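Local coordinates for putative alpha/beta hydrolase (Desulfitobacterium hafniense, PDB 4RPC), which probably hydrolyses ester or related bonds, as a putative member of the alpha/beta hydrolase family whose natural substrate is not known, at residues V70-E82 against L97-I111. Residues are numbered along the deposited sequence; the frame is centred on the assembly and turned at random.
Sequences VEETAGKLGEALE and LGASVAVEMAIRGEI
Ala74 of helix 70-83 presses its CB between Glu104 CG, 3.3 Å away, and Met105 CG of helix 97-108. The short side chain lets the backbones come close, the CA atoms of Ala74 and Met105 lying 5.5 Å apart where the helix axes cross at -64°. Packing is knobs-into-holes: Val70 sits among Leu97, Ser100, Val101 and Glu104, its CG1 over Ser100 O, while Val101 enters a hole formed by Val70, Thr73, Ala74 and Leu77. Met105, a selenomethionine, rests SE 3.4 Å from Leu77 CD2, and its bend at chi3 turns CE to Leu81 CD1. Beneath this buried face, strand 23-27 meets Leu77, Val101 and Met105.

Glu104 marks the polar border. With CG anti to the backbone N (chi1 180°) and a bend at chi2, its carboxylate reaches Glu71, OE2 standing 3.5 Å from Glu71 CG. The two carboxylates are 60° apart in plane; Tyr192 OH hydrogen-bonds Glu104 OE1, and Lys197 forms a salt bridge with Glu71 and a long, weak ion pair with Glu104. An alanine in place of Glu104 would probably leave Tyr192 OH without this partner and open a gap beside Ala74 CB.

The solvent side is looser. The poorly ordered Arg108 lays one guanidinium face over Gly75 CA, 3.7 Å from the plane, and a water accepts from its NE (2.6 Å) and donates to Ala74 O. A weak, bent hydrogen bond within a salt bridge, NH2 to Glu110 OE1 at 2.8 Å, ties it to a Glu110 that is likewise poorly ordered and whose OE1, as modelled, lies against Gly78.

No clear direct hydrogen bond joins the helices, so apolar fit probably holds together these two neighbours on one face of the alpha/beta hydrolase sheet, with the buried carboxylate of Glu104 paired outside the two helices and the Arg108 water and salt bridge at the solvent side.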
loop_
_atom_site.group_PDB
_atom_site.type_symbol
_atom_site.label_atom_id
_atom_site.label_comp_id
_atom_site.label_asym_id
_atom_site.label_seq_id
_atom_site.Cartn_x
_atom_site.Cartn_y
_atom_site.Cartn_z
ATOM N N VAL A 70 10.553 6.267 0.281
ATOM C CA VAL A 70 9.551 5.916 1.220
ATOM C C VAL A 70 9.730 6.795 2.404
ATOM O O VAL A 70 8.738 7.286 2.919
ATOM C CB VAL A 70 9.638 4.422 1.631
ATOM C CG1 VAL A 70 8.712 4.128 2.796
ATOM C CG2 VAL A 70 9.374 3.509 0.466
ATOM N N GLU A 71 10.964 6.987 2.888
ATOM C CA GLU A 71 11.218 7.850 4.081
ATOM C C GLU A 71 10.702 9.311 3.910
ATOM O O GLU A 71 10.129 9.927 4.838
ATOM C CB GLU A 71 12.726 7.906 4.446
ATOM C CG GLU A 71 13.328 6.581 4.947
ATOM C CD GLU A 71 13.709 5.593 3.837
ATOM O OE1 GLU A 71 13.473 5.845 2.628
ATOM O OE2 GLU A 71 14.247 4.520 4.176
ATOM N N GLU A 72 10.988 9.903 2.762
ATOM C CA GLU A 72 10.572 11.280 2.563
ATOM C C GLU A 72 9.027 11.380 2.401
ATOM O O GLU A 72 8.383 12.247 2.984
ATOM C CB GLU A 72 11.324 11.875 1.409
ATOM C CG GLU A 72 11.257 13.392 1.398
ATOM C CD GLU A 72 12.336 14.002 0.499
ATOM O OE1 GLU A 72 13.535 13.631 0.678
ATOM O OE2 GLU A 72 11.966 14.826 -0.374
ATOM N N THR A 73 8.431 10.431 1.720
ATOM C CA THR A 73 6.973 10.384 1.589
ATOM C C THR A 73 6.302 10.206 2.969
ATOM O O THR A 73 5.387 10.974 3.363
ATOM C CB THR A 73 6.617 9.288 0.564
ATOM O OG1 THR A 73 6.996 9.758 -0.727
ATOM C CG2 THR A 73 5.143 8.935 0.575
ATOM N N ALA A 74 6.828 9.288 3.774
ATOM C CA ALA A 74 6.324 9.079 5.143
ATOM C C ALA A 74 6.472 10.361 5.965
ATOM O O ALA A 74 5.498 10.815 6.578
ATOM C CB ALA A 74 7.025 7.906 5.817
ATOM N N GLY A 75 7.649 10.986 5.915
ATOM C CA GLY A 75 7.881 12.263 6.618
ATOM C C GLY A 75 6.887 13.332 6.196
ATOM O O GLY A 75 6.186 13.936 7.013
ATOM N N LYS A 76 6.760 13.553 4.904
ATOM C CA LYS A 76 5.755 14.542 4.442
ATOM C C LYS A 76 4.314 14.256 4.878
ATOM O O LYS A 76 3.550 15.156 5.209
ATOM C CB LYS A 76 5.908 14.710 2.938
ATOM C CG LYS A 76 7.199 15.514 2.658
ATOM C CD LYS A 76 7.605 15.395 1.230
ATOM C CE LYS A 76 6.529 15.964 0.314
ATOM N NZ LYS A 76 6.607 15.221 -0.969
ATOM N N LEU A 77 3.959 12.982 4.923
ATOM C CA LEU A 77 2.624 12.569 5.317
ATOM C C LEU A 77 2.388 12.838 6.793
ATOM O O LEU A 77 1.280 13.216 7.215
ATOM C CB LEU A 77 2.479 11.057 5.059
ATOM C CG LEU A 77 1.141 10.391 5.051
ATOM C CD1 LEU A 77 0.115 11.280 4.374
ATOM C CD2 LEU A 77 1.268 9.045 4.331
ATOM N N GLY A 78 3.427 12.595 7.584
ATOM C CA GLY A 78 3.375 12.901 9.011
ATOM C C GLY A 78 3.148 14.404 9.197
ATOM O O GLY A 78 2.436 14.838 10.112
ATOM N N GLU A 79 3.733 15.206 8.342
ATOM C CA GLU A 79 3.488 16.660 8.459
ATOM C C GLU A 79 2.066 17.024 8.061
ATOM O O GLU A 79 1.529 17.977 8.562
ATOM C CB GLU A 79 4.455 17.437 7.591
ATOM C CG GLU A 79 5.875 17.288 8.101
ATOM C CD GLU A 79 6.886 18.011 7.237
ATOM O OE1 GLU A 79 7.219 17.534 6.109
ATOM O OE2 GLU A 79 7.358 19.047 7.713
ATOM N N ALA A 80 1.470 16.275 7.136
ATOM C CA ALA A 80 0.123 16.613 6.692
ATOM C C ALA A 80 -0.818 16.232 7.771
ATOM O O ALA A 80 -1.773 16.936 7.998
ATOM C CB ALA A 80 -0.254 15.956 5.375
ATOM N N LEU A 81 -0.523 15.154 8.477
ATOM C CA LEU A 81 -1.340 14.751 9.605
ATOM C C LEU A 81 -1.284 15.717 10.750
ATOM O O LEU A 81 -2.290 16.041 11.365
ATOM C CB LEU A 81 -0.945 13.367 10.073
ATOM C CG LEU A 81 -1.321 12.195 9.158
ATOM C CD1 LEU A 81 -0.947 10.869 9.806
ATOM C CD2 LEU A 81 -2.770 12.199 8.769
ATOM N N GLU A 82 -0.102 16.192 11.028
ATOM C CA GLU A 82 0.107 17.259 11.998
ATOM C C GLU A 82 -0.666 18.549 11.669
ATOM O O GLU A 82 -1.207 19.178 12.546
ATOM C CB GLU A 82 1.587 17.567 12.045
ATOM C CG GLU A 82 2.011 18.426 13.206
ATOM C CD GLU A 82 3.522 18.619 13.207
ATOM O OE1 GLU A 82 4.189 17.980 12.355
ATOM O OE2 GLU A 82 4.036 19.407 14.036
ATOM N N LEU A 97 3.489 -0.612 -2.337
ATOM C CA LEU A 97 4.319 0.464 -1.819
ATOM C C LEU A 97 3.683 1.165 -0.626
ATOM O O LEU A 97 4.383 1.614 0.268
ATOM C CB LEU A 97 4.510 1.504 -2.876
ATOM C CG LEU A 97 5.303 2.741 -2.501
ATOM C CD1 LEU A 97 6.664 2.390 -1.955
ATOM C CD2 LEU A 97 5.405 3.610 -3.770
ATOM N N GLY A 98 2.363 1.258 -0.632
ATOM C CA GLY A 98 1.684 1.948 0.408
ATOM C C GLY A 98 1.896 1.239 1.741
ATOM O O GLY A 98 1.818 1.885 2.765
ATOM N N ALA A 99 2.177 -0.073 1.724
ATOM C CA ALA A 99 2.440 -0.791 2.974
ATOM C C ALA A 99 3.812 -0.393 3.523
ATOM O O ALA A 99 4.049 -0.444 4.717
ATOM C CB ALA A 99 2.412 -2.294 2.745
ATOM N N SER A 100 4.743 -0.063 2.624
ATOM C CA SER A 100 6.076 0.346 3.056
ATOM C C SER A 100 5.986 1.717 3.658
ATOM O O SER A 100 6.612 1.967 4.657
ATOM C CB SER A 100 7.084 0.379 1.892
ATOM O OG SER A 100 7.219 -0.886 1.384
ATOM N N VAL A 101 5.202 2.585 3.067
ATOM C CA VAL A 101 4.957 3.921 3.650
ATOM C C VAL A 101 4.277 3.781 5.060
ATOM O O VAL A 101 4.620 4.490 6.012
ATOM C CB VAL A 101 4.112 4.772 2.739
ATOM C CG1 VAL A 101 3.769 6.116 3.405
ATOM C CG2 VAL A 101 4.824 5.010 1.420
ATOM N N ALA A 102 3.336 2.860 5.189
ATOM C CA ALA A 102 2.657 2.649 6.477
ATOM C C ALA A 102 3.673 2.221 7.550
ATOM O O ALA A 102 3.696 2.777 8.620
ATOM C CB ALA A 102 1.596 1.585 6.336
ATOM N N VAL A 103 4.536 1.245 7.225
ATOM C CA VAL A 103 5.503 0.746 8.171
ATOM C C VAL A 103 6.427 1.856 8.570
ATOM O O VAL A 103 6.703 2.077 9.736
ATOM C CB VAL A 103 6.284 -0.450 7.596
ATOM C CG1 VAL A 103 7.410 -0.878 8.529
ATOM C CG2 VAL A 103 5.352 -1.613 7.399
ATOM N N GLU A 104 6.912 2.583 7.583
ATOM C CA GLU A 104 7.805 3.713 7.863
ATOM C C GLU A 104 7.162 4.742 8.773
ATOM O O GLU A 104 7.838 5.376 9.624
ATOM C CB GLU A 104 8.228 4.379 6.569
ATOM C CG GLU A 104 9.145 5.557 6.699
ATOM C CD GLU A 104 10.511 5.197 7.163
ATOM O OE1 GLU A 104 10.914 4.012 7.061
ATOM O OE2 GLU A 104 11.181 6.117 7.653
HETATM N N MSE A 105 5.887 4.987 8.575
HETATM C CA MSE A 105 5.187 5.878 9.519
HETATM C C MSE A 105 5.152 5.328 10.931
HETATM O O MSE A 105 5.282 6.074 11.869
HETATM C CB MSE A 105 3.792 6.193 9.006
HETATM C CG MSE A 105 4.022 7.288 7.949
HETATM SE SE MSE A 105 2.256 7.628 7.239
HETATM C CE MSE A 105 1.876 8.885 8.731
ATOM N N ALA A 106 5.046 4.004 11.085
ATOM C CA ALA A 106 5.020 3.391 12.422
ATOM C C ALA A 106 6.352 3.470 13.124
ATOM O O ALA A 106 6.402 3.468 14.334
ATOM C CB ALA A 106 4.559 1.929 12.354
ATOM N N ILE A 107 7.424 3.515 12.355
ATOM C CA ILE A 107 8.777 3.554 12.875
ATOM C C ILE A 107 9.234 4.965 13.245
ATOM O O ILE A 107 9.933 5.139 14.228
ATOM C CB ILE A 107 9.733 3.002 11.808
ATOM C CG1 ILE A 107 9.508 1.512 11.610
ATOM C CG2 ILE A 107 11.180 3.380 12.117
ATOM C CD1 ILE A 107 10.337 0.984 10.446
ATOM N N ARG A 108 8.920 5.963 12.422
ATOM C CA ARG A 108 9.346 7.328 12.691
ATOM C C ARG A 108 8.855 7.826 14.047
ATOM O O ARG A 108 9.598 8.476 14.794
ATOM C CB ARG A 108 8.806 8.263 11.636
ATOM C CG ARG A 108 9.521 8.212 10.301
ATOM C CD ARG A 108 8.776 9.108 9.304
ATOM N NE ARG A 108 8.089 10.263 9.918
ATOM C CZ ARG A 108 8.650 11.446 10.204
ATOM N NH1 ARG A 108 9.937 11.674 9.940
ATOM N NH2 ARG A 108 7.917 12.409 10.764
ATOM N N GLY A 109 7.594 7.560 14.360
ATOM C CA GLY A 109 7.085 7.835 15.700
ATOM C C GLY A 109 6.607 9.252 15.935
ATOM O O GLY A 109 6.178 9.569 17.041
ATOM N N GLU A 110 6.665 10.114 14.919
ATOM C CA GLU A 110 6.097 11.444 15.048
ATOM C C GLU A 110 4.636 11.241 15.475
ATOM O O GLU A 110 4.188 11.714 16.503
ATOM C CB GLU A 110 6.183 12.194 13.713
ATOM C CG GLU A 110 6.035 13.719 13.837
ATOM C CD GLU A 110 5.425 14.387 12.595
ATOM O OE1 GLU A 110 5.613 13.868 11.461
ATOM O OE2 GLU A 110 4.750 15.433 12.752
ATOM N N ILE A 111 3.938 10.450 14.684
ATOM C CA ILE A 111 2.550 10.106 14.879
ATOM C C ILE A 111 2.364 8.654 15.340
ATOM O O ILE A 111 2.989 7.742 14.800
ATOM C CB ILE A 111 1.841 10.347 13.555
ATOM C CG1 ILE A 111 1.703 11.859 13.411
ATOM C CG2 ILE A 111 0.512 9.608 13.498
ATOM C CD1 ILE A 111 1.164 12.259 12.087
HETATM O O HOH W 1 5.525 10.360 9.708
#